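Long-range contacts in collagen alpha1(xviii) chain (Mus musculus, PDB 1DY0), which contains endostatin, a zinc-binding fragment that inhibits angiogenesis, the growth of new blood vessels: residues Gln11-Leu16 with Ser72-Asn77; His15-Asn20 with Phe105-Arg110; Ser63-Ala68 with Leu176-Ser181; Glu81-Ser86 with Gly96-Gly101. The protein carries 2 engineered substitutions. All blocks are in the same frame, centred on the assembly; numbering follows the deposited sequence.

Contact 1. Residues Gln11-Leu16 with Ser72-Asn77. With ZN (zinc ion), chain B.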
# COMPACT_ATOMS: atom_id res chain seq x y z
N GLN A 11 -5.13 6.41 -20.22
CA GLN A 11 -6.44 6.47 -19.56
C GLN A 11 -6.13 6.78 -18.10
O GLN A 11 -5.07 6.42 -17.60
CB GLN A 11 -7.13 5.10 -19.65
CG GLN A 11 -8.60 5.15 -20.05
CD GLN A 11 -8.85 4.55 -21.43
OE1 GLN A 11 -7.99 3.84 -21.99
NE2 GLN A 11 -10.02 4.82 -21.99
N PRO A 12 -7.03 7.50 -17.41
CA PRO A 12 -6.77 7.82 -16.00
C PRO A 12 -6.79 6.56 -15.12
O PRO A 12 -7.75 5.78 -15.18
CB PRO A 12 -7.92 8.76 -15.65
CG PRO A 12 -8.27 9.39 -16.97
CD PRO A 12 -8.23 8.21 -17.89
N VAL A 13 -5.73 6.35 -14.34
CA VAL A 13 -5.59 5.20 -13.43
C VAL A 13 -4.61 5.57 -12.32
O VAL A 13 -3.76 6.45 -12.49
CB VAL A 13 -5.02 3.90 -14.10
CG1 VAL A 13 -5.91 3.41 -15.21
CG2 VAL A 13 -3.61 4.10 -14.59
N LEU A 14 -4.75 4.90 -11.18
CA LEU A 14 -3.88 5.10 -10.02
C LEU A 14 -3.20 3.75 -9.78
O LEU A 14 -3.87 2.73 -9.70
CB LEU A 14 -4.71 5.51 -8.79
CG LEU A 14 -5.41 6.86 -8.81
CD1 LEU A 14 -6.16 7.06 -7.51
CD2 LEU A 14 -4.41 7.98 -8.99
N HIS A 15 -1.88 3.74 -9.70
CA HIS A 15 -1.15 2.49 -9.49
C HIS A 15 -0.92 2.16 -8.03
O HIS A 15 -0.56 3.02 -7.23
CB HIS A 15 0.21 2.51 -10.20
CG HIS A 15 0.11 2.60 -11.69
ND1 HIS A 15 -0.06 3.79 -12.36
CD2 HIS A 15 0.15 1.64 -12.65
CE1 HIS A 15 -0.12 3.57 -13.66
NE2 HIS A 15 -0.00 2.27 -13.86
N LEU A 16 -1.16 0.90 -7.68
CA LEU A 16 -0.91 0.40 -6.33
C LEU A 16 0.22 -0.60 -6.53
O LEU A 16 0.02 -1.65 -7.14
CB LEU A 16 -2.15 -0.31 -5.78
CG LEU A 16 -2.07 -0.76 -4.32
CD1 LEU A 16 -1.69 0.42 -3.44
CD2 LEU A 16 -3.42 -1.32 -3.91
N SER A 72 -13.76 7.91 -9.19
CA SER A 72 -13.89 7.17 -10.44
C SER A 72 -12.64 6.71 -11.19
O SER A 72 -12.75 6.22 -12.31
CB SER A 72 -14.78 7.97 -11.39
OG SER A 72 -14.44 9.36 -11.37
N VAL A 73 -11.46 6.87 -10.60
CA VAL A 73 -10.23 6.43 -11.26
C VAL A 73 -9.87 5.02 -10.78
O VAL A 73 -9.60 4.81 -9.59
CB VAL A 73 -9.07 7.41 -10.98
CG1 VAL A 73 -7.83 7.00 -11.74
CG2 VAL A 73 -9.46 8.84 -11.35
N PRO A 74 -9.90 4.03 -11.68
CA PRO A 74 -9.55 2.67 -11.28
C PRO A 74 -8.15 2.50 -10.71
O PRO A 74 -7.21 3.19 -11.10
CB PRO A 74 -9.74 1.87 -12.59
CG PRO A 74 -9.61 2.90 -13.66
CD PRO A 74 -10.36 4.06 -13.08
N ILE A 75 -8.05 1.61 -9.73
CA ILE A 75 -6.78 1.30 -9.09
C ILE A 75 -6.26 0.11 -9.87
O ILE A 75 -6.98 -0.88 -10.03
CB ILE A 75 -6.97 0.90 -7.60
CG1 ILE A 75 -7.78 1.96 -6.86
CG2 ILE A 75 -5.62 0.73 -6.91
CD1 ILE A 75 -7.19 3.35 -6.92
N VAL A 76 -5.06 0.22 -10.41
CA VAL A 76 -4.48 -0.85 -11.20
C VAL A 76 -3.12 -1.24 -10.63
O VAL A 76 -2.54 -0.50 -9.84
CB VAL A 76 -4.31 -0.43 -12.68
CG1 VAL A 76 -5.65 -0.00 -13.27
CG2 VAL A 76 -3.30 0.70 -12.80
N ASN A 77 -2.63 -2.42 -10.99
CA ASN A 77 -1.33 -2.87 -10.52
C ASN A 77 -0.26 -2.40 -11.48
O ASN A 77 -0.53 -1.64 -12.40
CB ASN A 77 -1.28 -4.39 -10.30
CG ASN A 77 -1.59 -5.19 -11.56
OD1 ASN A 77 -1.19 -4.83 -12.66
ND2 ASN A 77 -2.27 -6.31 -11.39
ZN ZN B . 0.11 1.98 -15.94
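Leu14 and His15 run parallel to Ile75 and Val76, so strand 14-18 and the short strand 75-76 are neighbours in the mixed sheet. Three nearly straight backbone hydrogen bonds tie them. Leu14 N gives to Pro74 O at 3.0 Å, Val76 N to Leu14 O at 2.9 Å, and Leu16 N to Val76 O at 2.9 Å. His15 and Val76 share one face of the sheet. There Val76 CG2 lies over the imidazole, displaced toward its rim and 3.9 Å from the centroid of the His15 ring, a CH-pi contact. Asn77 O approaches the ring edge, 3.4 Å from His15 CD2. Val13 extends this patch, with CG2 against Val76 CG2 and CG1 against Pro74 CG. Leu14 and Ile75 share the other face, where Leu14 CB meets Ile75 CD1 at 3.8 Å. Val73 wedges in before the strands pair. Its CG1, placed trans to its own amide nitrogen (chi1 -176°), presses on Val13 CA at 3.3 Å and also meets Leu14 CG. His15 NE2 binds the zinc ion at 2.1 Å, and His7, Asp9 and Asp80 complete the site. His15 ND1 is hydrogen-bonded to Glu179. The ring is thus fixed at both nitrogens and packed on a face. The Glu179 carboxylate probably also makes NE2 a stronger donor to the metal.

Contact 2. Residues His15-Asn20 with Phe105-Arg110; sequences HLVALN and FSFDGR. With ZN (zinc ion), chain B.
Val17 sets its CG1 methyl over the centre of the Phe107 ring, 3.6 Å from the centroid and 14° off the ring normal. This is a CH-pi contact. The methyl gets there because it stands trans to the Val17 amide nitrogen (chi1 -168°). Leu19 CD2 comes to the ring edge instead, 4.1 Å from Phe107 CE2. Gln40 and Ala41 of helix 29-42 also touch the Phe107 side chain, so it joins that helix to strand 14-18. The backbones meet in a single bridge, Ala18 with Ser106. Ala18 N gives to Phe105 O at 3.1 Å, and Phe107 N gives to Ala18 O. A water donates to both Leu16 O and Phe105 O. Within the endostatin domain this pins a loop, which makes a type I beta turn from Ser106 to Gly109, to the end of a central strand. An Asx turn overlaps it, Asp108 OD1 accepting from Arg110 N. The same oxygen takes Ser106 OG at 2.7 Å and Arg110 NE at 2.8 Å. Arg110 NH2 takes Asp108 OD2 at 2.7 Å, so NE and NH2 hold the carboxylate side-on, one nitrogen to each oxygen. Asn20 lays its amide on the Asp108 carboxylate, the planes 3° apart. Asn20 OD1 also accepts from Asp108 N at 2.9 Å. Arg110 NH2 reaches back across the contact to Asn20 O, a weak bond at 2.8 Å.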
# COMPACT_ATOMS: atom_id res chain seq x y z
N HIS A 15 -1.88 3.74 -9.70
CA HIS A 15 -1.15 2.49 -9.49
C HIS A 15 -0.92 2.16 -8.03
O HIS A 15 -0.56 3.02 -7.23
CB HIS A 15 0.21 2.51 -10.20
CG HIS A 15 0.11 2.60 -11.69
ND1 HIS A 15 -0.06 3.79 -12.36
CD2 HIS A 15 0.15 1.64 -12.65
CE1 HIS A 15 -0.12 3.57 -13.66
NE2 HIS A 15 -0.00 2.27 -13.86
N LEU A 16 -1.16 0.90 -7.68
CA LEU A 16 -0.91 0.40 -6.33
C LEU A 16 0.22 -0.60 -6.53
O LEU A 16 0.02 -1.65 -7.14
CB LEU A 16 -2.15 -0.31 -5.78
CG LEU A 16 -2.07 -0.76 -4.32
CD1 LEU A 16 -1.69 0.42 -3.44
CD2 LEU A 16 -3.42 -1.32 -3.91
N VAL A 17 1.41 -0.26 -6.04
CA VAL A 17 2.57 -1.11 -6.24
C VAL A 17 3.31 -1.41 -4.93
O VAL A 17 3.40 -0.56 -4.05
CB VAL A 17 3.55 -0.46 -7.28
CG1 VAL A 17 4.61 -1.44 -7.73
CG2 VAL A 17 2.77 0.05 -8.49
N ALA A 18 3.86 -2.61 -4.83
CA ALA A 18 4.58 -3.04 -3.64
C ALA A 18 6.09 -2.74 -3.65
O ALA A 18 6.76 -2.83 -4.70
CB ALA A 18 4.35 -4.54 -3.40
N LEU A 19 6.62 -2.38 -2.48
CA LEU A 19 8.05 -2.14 -2.34
C LEU A 19 8.75 -3.47 -2.61
O LEU A 19 8.19 -4.53 -2.33
CB LEU A 19 8.38 -1.62 -0.94
CG LEU A 19 7.99 -0.16 -0.71
CD1 LEU A 19 8.28 0.22 0.70
CD2 LEU A 19 8.75 0.73 -1.66
N ASN A 20 9.97 -3.40 -3.11
CA ASN A 20 10.74 -4.58 -3.48
C ASN A 20 11.20 -5.51 -2.36
O ASN A 20 11.68 -6.61 -2.63
CB ASN A 20 11.91 -4.18 -4.38
CG ASN A 20 11.45 -3.62 -5.71
OD1 ASN A 20 10.43 -4.04 -6.24
ND2 ASN A 20 12.17 -2.64 -6.23
N PHE A 105 2.07 -6.63 -7.86
CA PHE A 105 3.48 -6.74 -8.20
C PHE A 105 4.29 -5.65 -7.51
O PHE A 105 3.78 -4.57 -7.22
CB PHE A 105 3.69 -6.57 -9.72
CG PHE A 105 2.90 -7.53 -10.55
CD1 PHE A 105 3.38 -8.80 -10.81
CD2 PHE A 105 1.68 -7.16 -11.08
CE1 PHE A 105 2.65 -9.70 -11.58
CE2 PHE A 105 0.94 -8.04 -11.86
CZ PHE A 105 1.43 -9.31 -12.11
N SER A 106 5.55 -5.96 -7.24
CA SER A 106 6.46 -5.00 -6.65
C SER A 106 6.93 -4.17 -7.83
O SER A 106 6.67 -4.52 -8.99
CB SER A 106 7.64 -5.72 -6.02
OG SER A 106 8.11 -6.75 -6.87
N PHE A 107 7.62 -3.07 -7.57
CA PHE A 107 8.12 -2.23 -8.66
C PHE A 107 9.00 -3.04 -9.62
O PHE A 107 8.95 -2.83 -10.84
CB PHE A 107 8.88 -1.03 -8.12
CG PHE A 107 8.01 -0.02 -7.44
CD1 PHE A 107 7.25 0.87 -8.18
CD2 PHE A 107 7.94 0.03 -6.05
CE1 PHE A 107 6.43 1.81 -7.56
CE2 PHE A 107 7.13 0.96 -5.42
CZ PHE A 107 6.37 1.85 -6.18
N ASP A 108 9.76 -3.99 -9.09
CA ASP A 108 10.62 -4.80 -9.95
C ASP A 108 9.87 -5.90 -10.71
O ASP A 108 10.47 -6.75 -11.36
CB ASP A 108 11.85 -5.35 -9.20
CG ASP A 108 11.49 -6.32 -8.08
OD1 ASP A 108 10.49 -7.05 -8.18
OD2 ASP A 108 12.25 -6.38 -7.09
N GLY A 109 8.55 -5.89 -10.59
CA GLY A 109 7.74 -6.86 -11.32
C GLY A 109 7.47 -8.22 -10.72
O GLY A 109 6.94 -9.09 -11.40
N ARG A 110 7.81 -8.43 -9.46
CA ARG A 110 7.54 -9.73 -8.86
C ARG A 110 6.17 -9.78 -8.20
O ARG A 110 5.71 -8.78 -7.63
CB ARG A 110 8.62 -10.08 -7.84
CG ARG A 110 9.96 -10.45 -8.47
CD ARG A 110 11.03 -10.62 -7.42
NE ARG A 110 11.28 -9.37 -6.73
CZ ARG A 110 11.78 -9.27 -5.50
NH1 ARG A 110 12.09 -10.35 -4.81
NH2 ARG A 110 11.99 -8.06 -4.98
ZN ZN B . 0.11 1.98 -15.94
O HOH W 1 1.64 -3.73 -8.57

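Contact 3. Residues Ser63-Ala68 with Leu176-Ser181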
# COMPACT_ATOMS: atom_id res chain seq x y z
N SER A 63 -7.15 9.80 2.97
CA SER A 63 -6.89 11.09 2.36
C SER A 63 -5.61 11.25 1.54
O SER A 63 -5.35 12.33 1.01
CB SER A 63 -6.97 12.18 3.43
OG SER A 63 -5.92 12.04 4.37
N ILE A 64 -4.83 10.18 1.39
CA ILE A 64 -3.57 10.25 0.65
C ILE A 64 -3.79 10.55 -0.84
O ILE A 64 -2.95 11.18 -1.48
CB ILE A 64 -2.73 8.96 0.84
CG1 ILE A 64 -2.21 8.87 2.27
CG2 ILE A 64 -1.57 8.90 -0.15
CD1 ILE A 64 -1.38 7.63 2.54
N VAL A 65 -4.89 10.07 -1.40
CA VAL A 65 -5.20 10.30 -2.80
C VAL A 65 -6.02 11.58 -2.94
O VAL A 65 -6.92 11.85 -2.13
CB VAL A 65 -5.98 9.10 -3.40
CG1 VAL A 65 -6.51 9.43 -4.80
CG2 VAL A 65 -5.06 7.88 -3.49
N ARG A 66 -5.71 12.36 -3.98
CA ARG A 66 -6.41 13.62 -4.24
C ARG A 66 -7.91 13.36 -4.35
O ARG A 66 -8.34 12.42 -5.03
CB ARG A 66 -5.86 14.28 -5.50
CG ARG A 66 -5.62 15.77 -5.34
CD ARG A 66 -6.85 16.55 -5.77
NE ARG A 66 -7.08 17.75 -4.98
CZ ARG A 66 -8.24 18.41 -4.97
NH1 ARG A 66 -9.25 17.97 -5.71
NH2 ARG A 66 -8.39 19.49 -4.20
N ARG A 67 -8.71 14.20 -3.70
CA ARG A 67 -10.16 14.04 -3.66
C ARG A 67 -10.85 13.79 -4.99
O ARG A 67 -11.73 12.94 -5.09
CB ARG A 67 -10.81 15.22 -2.94
CG ARG A 67 -12.29 15.05 -2.68
CD ARG A 67 -12.84 16.29 -2.01
N ALA A 68 -10.39 14.49 -6.02
CA ALA A 68 -10.96 14.38 -7.36
C ALA A 68 -10.78 13.00 -7.98
O ALA A 68 -11.66 12.51 -8.71
CB ALA A 68 -10.34 15.44 -8.26
N LEU A 176 2.86 -1.38 0.53
CA LEU A 176 2.39 -0.89 -0.76
C LEU A 176 2.57 0.62 -0.94
O LEU A 176 2.70 1.36 0.03
CB LEU A 176 0.92 -1.26 -0.95
CG LEU A 176 0.54 -2.73 -0.84
CD1 LEU A 176 -0.97 -2.87 -0.88
CD2 LEU A 176 1.16 -3.53 -1.96
N CYS A 177 2.54 1.06 -2.19
CA CYS A 177 2.70 2.47 -2.53
C CYS A 177 1.56 2.80 -3.47
O CYS A 177 1.30 2.04 -4.41
CB CYS A 177 4.02 2.72 -3.26
SG CYS A 177 5.52 2.24 -2.35
N ILE A 178 0.91 3.92 -3.22
CA ILE A 178 -0.22 4.37 -4.02
C ILE A 178 0.10 5.73 -4.64
O ILE A 178 0.69 6.60 -4.00
CB ILE A 178 -1.50 4.50 -3.14
CG1 ILE A 178 -2.69 4.94 -3.98
CG2 ILE A 178 -1.26 5.47 -1.98
CD1 ILE A 178 -3.26 3.86 -4.91
N GLU A 179 -0.26 5.88 -5.91
CA GLU A 179 -0.03 7.12 -6.64
C GLU A 179 -1.07 8.07 -6.07
O GLU A 179 -2.19 7.66 -5.77
CB GLU A 179 -0.29 6.85 -8.12
CG GLU A 179 0.29 7.84 -9.08
CD GLU A 179 0.35 7.28 -10.49
OE1 GLU A 179 -0.14 6.15 -10.72
OE2 GLU A 179 0.92 7.97 -11.36
N ASN A 180 -0.70 9.33 -5.88
CA ASN A 180 -1.63 10.29 -5.28
C ASN A 180 -2.63 10.98 -6.23
O ASN A 180 -3.66 11.51 -5.79
CB ASN A 180 -0.89 11.31 -4.42
CG ASN A 180 -0.64 12.61 -5.14
OD1 ASN A 180 0.25 12.71 -5.98
ND2 ASN A 180 -1.45 13.62 -4.84
N SER A 181 -2.32 10.97 -7.52
CA SER A 181 -3.16 11.56 -8.57
C SER A 181 -2.71 10.96 -9.91
O SER A 181 -1.59 10.48 -10.02
CB SER A 181 -3.06 13.09 -8.58
OG SER A 181 -1.72 13.53 -8.38
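This is a loop-on-strand packing contact: Ile64, Val65 and Arg66 lie against Ile178 and Asn180, at the end of strand 176-179. This strand belongs to the mixed beta-sheet of the endostatin domain, whose family is grouped with the C-type lectins, and lies between strands 50-52 and 14-18. The contact is small and combines apolar packing with one backbone hydrogen bond. The apolar part centres on Ile178, which points at the loop and is met by two branched side chains. The Val65 side chain crosses it at about a right angle, with CG2 3.8 Å from Ile178 CG1. Ile64 CG2 approaches Ile178 CG2 at 3.9 Å. Ile178 can meet both because its two branches diverge: CG1 is trans to the amide nitrogen (chi1 -179°), while CG2 falls between that nitrogen and the carbonyl carbon. Trp87 touches both Val65 and Ile178, and Leu14 of the next strand touches Val65, so this small cluster extends into the core. Past the strand end, Asn180 CB lies against Ile64 O at 3.6 Å. Arg66 starts toward the strand end, but its chain bends and carries the guanidinium away. Arg66 CB passes Ser181 CB at 4.3 Å. The backbone of Arg66 makes the polar link. Its N gives to Asn180 O at 2.9 Å in an almost linear bond of 177°, and Val65 CA adds a CA-H...O contact to the same oxygen at 3.6 Å.

Contact 4. Residues Glu81-Ser86 with Gly96-Gly101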
# COMPACT_ATOMS: atom_id res chain seq x y z
N GLU A 81 -3.53 -3.94 -14.58
CA GLU A 81 -4.68 -4.81 -14.41
C GLU A 81 -5.49 -4.19 -13.27
O GLU A 81 -4.93 -3.85 -12.22
CB GLU A 81 -4.23 -6.24 -14.06
CG GLU A 81 -3.27 -6.86 -15.07
CD GLU A 81 -2.71 -8.20 -14.63
OE1 GLU A 81 -2.97 -8.62 -13.48
OE2 GLU A 81 -2.00 -8.85 -15.42
N VAL A 82 -6.80 -4.04 -13.47
CA VAL A 82 -7.69 -3.43 -12.48
C VAL A 82 -7.86 -4.22 -11.19
O VAL A 82 -8.26 -5.38 -11.21
CB VAL A 82 -9.08 -3.11 -13.11
CG1 VAL A 82 -10.10 -2.75 -12.05
CG2 VAL A 82 -8.95 -1.95 -14.09
N LEU A 83 -7.56 -3.56 -10.07
CA LEU A 83 -7.66 -4.15 -8.73
C LEU A 83 -8.95 -3.69 -8.05
O LEU A 83 -9.54 -4.42 -7.25
CB LEU A 83 -6.49 -3.70 -7.85
CG LEU A 83 -5.05 -4.09 -8.17
CD1 LEU A 83 -4.15 -3.37 -7.19
CD2 LEU A 83 -4.86 -5.60 -8.05
N SER A 84 -9.36 -2.47 -8.35
CA SER A 84 -10.55 -1.88 -7.76
C SER A 84 -11.06 -0.77 -8.68
O SER A 84 -10.27 -0.08 -9.33
CB SER A 84 -10.20 -1.30 -6.38
OG SER A 84 -11.34 -0.85 -5.67
N PRO A 85 -12.38 -0.63 -8.80
CA PRO A 85 -12.94 0.41 -9.67
C PRO A 85 -12.68 1.84 -9.19
O PRO A 85 -12.75 2.78 -9.97
CB PRO A 85 -14.43 0.06 -9.70
CG PRO A 85 -14.65 -0.64 -8.38
CD PRO A 85 -13.44 -1.51 -8.27
N SER A 86 -12.40 2.02 -7.90
CA SER A 86 -12.11 3.35 -7.39
C SER A 86 -11.44 3.24 -6.03
O SER A 86 -11.46 2.17 -5.41
CB SER A 86 -13.40 4.16 -7.23
OG SER A 86 -14.22 3.56 -6.24
N GLY A 96 -11.38 -3.17 1.97
CA GLY A 96 -10.45 -3.19 0.85
C GLY A 96 -10.47 -4.44 -0.01
O GLY A 96 -9.41 -4.96 -0.39
N GLN A 97 -11.67 -4.91 -0.32
CA GLN A 97 -11.86 -6.09 -1.15
C GLN A 97 -11.36 -5.82 -2.57
O GLN A 97 -11.80 -4.88 -3.22
CB GLN A 97 -13.35 -6.44 -1.17
CG GLN A 97 -13.70 -7.71 -1.91
CD GLN A 97 -13.21 -8.93 -1.19
OE1 GLN A 97 -13.64 -9.21 -0.07
NE2 GLN A 97 -12.31 -9.67 -1.82
N LEU A 98 -10.38 -6.61 -3.02
CA LEU A 98 -9.82 -6.46 -4.36
C LEU A 98 -10.67 -7.25 -5.35
O LEU A 98 -11.55 -8.01 -4.94
CB LEU A 98 -8.38 -7.01 -4.42
CG LEU A 98 -7.20 -6.33 -3.71
CD1 LEU A 98 -5.94 -7.17 -3.84
CD2 LEU A 98 -6.98 -4.95 -4.30
N GLN A 99 -10.41 -7.06 -6.64
CA GLN A 99 -11.13 -7.78 -7.68
C GLN A 99 -10.70 -9.25 -7.65
O GLN A 99 -9.55 -9.55 -7.32
CB GLN A 99 -10.76 -7.19 -9.04
CG GLN A 99 -11.94 -6.97 -9.96
CD GLN A 99 -12.78 -5.76 -9.56
OE1 GLN A 99 -13.08 -5.55 -8.38
NE2 GLN A 99 -13.16 -4.96 -10.54
N PRO A 100 -11.60 -10.18 -8.00
CA PRO A 100 -11.22 -11.60 -7.98
C PRO A 100 -10.04 -11.93 -8.88
O PRO A 100 -9.95 -11.44 -10.02
CB PRO A 100 -12.50 -12.30 -8.44
CG PRO A 100 -13.17 -11.26 -9.30
CD PRO A 100 -12.99 -10.03 -8.46
N GLY A 101 -9.10 -12.71 -8.35
CA GLY A 101 -7.91 -13.10 -9.09
C GLY A 101 -6.85 -12.01 -9.25
O GLY A 101 -5.83 -12.22 -9.91
O HOH W 2 -13.06 -2.40 -3.39
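Leu83 and Leu98 make the tight, buried part of this contact, while Gln99 lies along its more exposed side, beside Val82 and Pro85. On the buried side Leu98 CD2 rests on Leu83 CB at 3.8 Å. Leu161 and Ala102 pack next to this leucine pair. The backbones are joined close by. Gln99 N gives to Leu83 O at 2.8 Å, in a bent bond of 137°. Leu98 CA adds a longer CA-H...O contact to Leu83 O at 3.5 Å. A water bridges Ser84 OG and Gln97 O, donating to the latter at 2.8 Å. Ile75 on the neighbouring strand is met by two residues, Leu83 and Ser84, which makes a classic beta bulge in the edge strand 82-84 of the mixed sheet. The chain turns a corner at Leu83, where its carbonyl meets the 96-101 loop. The outer side is looser. Gln99 bends at chi2 (75°) and lays its amide near aliphatic carbon. Its NE2 is 4.1 Å from Val82 CG1, and its OE1 is 4.1 Å from Pro85 CD. Only one direct hydrogen bond spans the two segments, and it is bent. The loop is therefore held at the bulge by a backbone link, leucine packing and a water bridge, while the Gln99 amide contributes loose van der Waals contact to its partners here.

Overall arrangement
Contacts 1 to 4 all reach one mixed sheet, in which strand 14-18 lies between 75-76 and 176-179. Contacts 1 and 2 share His15 and Leu16, and their centres are about 14 Å apart. Contact 3 is tied to contact 2 by a probable hydrogen bond from Cys177 N to Val17 O, and to contacts 1 and 2 alike through Glu179 and His15. Cys177 is also disulfide-linked to Cys37. The Glu179 side chain lies about 7 Å from the zinc ion, behind its ligand His15. Contact 4 joins contact 1 through the backbones of Ile75, Leu83 and Ser84, their centres about 10 Å apart. Contacts 3 and 4 do not touch; their nearest atoms are about 7 Å apart.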